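Local structure of thioredoxin reductase (Streptomyces clavuligerus, 4NTD) at residues Gly285-Ser288 / Trp293-Gly296. The protein is a flavoenzyme, HlmI, that binds FAD and forms disulfide bonds in natural products such as holomycin. Sequence-based numbering, arbitrary orientation.
Sequences GLTS and WAVG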
loop_
_atom_site.group_PDB
_atom_site.type_symbol
_atom_site.label_atom_id
_atom_site.label_comp_id
_atom_site.label_asym_id
_atom_site.label_seq_id
_atom_site.Cartn_x
_atom_site.Cartn_y
_atom_site.Cartn_z
ATOM N N GLY A 285 6.554 -3.207 7.951
ATOM C CA GLY A 285 7.892 -2.787 7.532
ATOM C C GLY A 285 8.941 -2.782 8.636
ATOM O O GLY A 285 10.072 -2.349 8.408
ATOM N N LEU A 286 8.586 -3.262 9.828
ATOM C CA LEU A 286 9.535 -3.311 10.944
ATOM C C LEU A 286 10.581 -4.397 10.697
ATOM O O LEU A 286 10.236 -5.548 10.430
ATOM C CB LEU A 286 8.807 -3.564 12.269
ATOM C CG LEU A 286 9.649 -3.678 13.547
ATOM C CD1 LEU A 286 10.479 -2.426 13.795
ATOM C CD2 LEU A 286 8.746 -3.966 14.738
ATOM N N THR A 287 11.856 -4.019 10.787
ATOM C CA THR A 287 12.973 -4.948 10.592
ATOM C C THR A 287 13.294 -5.680 11.900
ATOM O O THR A 287 12.615 -5.481 12.907
ATOM C CB THR A 287 14.243 -4.211 10.108
ATOM O OG1 THR A 287 14.751 -3.382 11.160
ATOM C CG2 THR A 287 13.954 -3.362 8.871
ATOM N N SER A 288 14.332 -6.514 11.883
ATOM C CA SER A 288 14.769 -7.236 13.083
ATOM C C SER A 288 15.476 -6.344 14.111
ATOM O O SER A 288 15.710 -6.773 15.243
ATOM C CB SER A 288 15.689 -8.400 12.700
ATOM O OG SER A 288 16.923 -7.931 12.186
ATOM N N TRP A 293 12.428 0.819 10.602
ATOM C CA TRP A 293 11.459 0.392 9.593
ATOM C C TRP A 293 12.068 0.516 8.197
ATOM O O TRP A 293 12.967 1.330 7.976
ATOM C CB TRP A 293 10.182 1.242 9.674
ATOM C CG TRP A 293 9.119 0.690 10.589
ATOM C CD1 TRP A 293 8.001 0.004 10.216
ATOM C CD2 TRP A 293 9.072 0.782 12.020
ATOM N NE1 TRP A 293 7.261 -0.339 11.321
ATOM C CE2 TRP A 293 7.895 0.125 12.442
ATOM C CE3 TRP A 293 9.907 1.358 12.986
ATOM C CZ2 TRP A 293 7.534 0.025 13.786
ATOM C CZ3 TRP A 293 9.547 1.255 14.325
ATOM C CH2 TRP A 293 8.371 0.593 14.710
ATOM N N ALA A 294 11.569 -0.292 7.264
ATOM C CA ALA A 294 11.983 -0.225 5.861
ATOM C C ALA A 294 10.762 -0.381 4.959
ATOM O O ALA A 294 9.952 -1.282 5.173
ATOM C CB ALA A 294 13.007 -1.305 5.557
ATOM N N VAL A 295 10.629 0.498 3.965
ATOM C CA VAL A 295 9.465 0.494 3.070
ATOM C C VAL A 295 9.842 0.752 1.615
ATOM O O VAL A 295 10.834 1.421 1.328
ATOM C CB VAL A 295 8.405 1.542 3.488
ATOM C CG1 VAL A 295 7.946 1.311 4.920
ATOM C CG2 VAL A 295 8.931 2.961 3.321
ATOM N N GLY A 296 9.015 0.239 0.708
ATOM C CA GLY A 296 9.189 0.429 -0.728
ATOM C C GLY A 296 10.135 -0.551 -1.398
ATOM O O GLY A 296 10.326 -1.677 -0.929
#
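Leu286 lies across the indole of Trp293, a compact example of how one aromatic side chain can seat a loop against the edge of a sheet. The leucine CD1 methyl stands 3.6 Å from the centroid of the six-membered ring, almost on its normal, a CH-pi contact, while Leu286 CB covers the pyrrole end, 3.7 Å from Trp293 NE1. CG, anti to the backbone N (chi1 179°), carries CD1 out over the six-membered ring while CB stays behind. Packing is tightest beside the backbone, where Trp293 CD1 comes within 3.3 Å of Leu286 N. Here Ala294 N donates to Gly285 O at 2.8 Å (N-H...O 161°), and the same oxygen receives a CA-H...O contact from Trp293. The other side is looser: Thr287 CG2 reaches Ala294 CB only at 4.0 Å, and the loop then leaves the strand, Ser288 being exposed. Cutting Trp293 back to alanine is likely to open a gap beneath Leu286 and to leave Ser284 OG without its indole N-H partner. Strand 292-294 is the outermost strand on its side of the parallel FAD-domain sheet, hydrogen-bonded through Trp293 to Val135 and Val137; the Trp293 side chain also packs on Ala315, Ala318 and Leu319 of helix 305-338, and the chain continues to Gly296, which touches FAD.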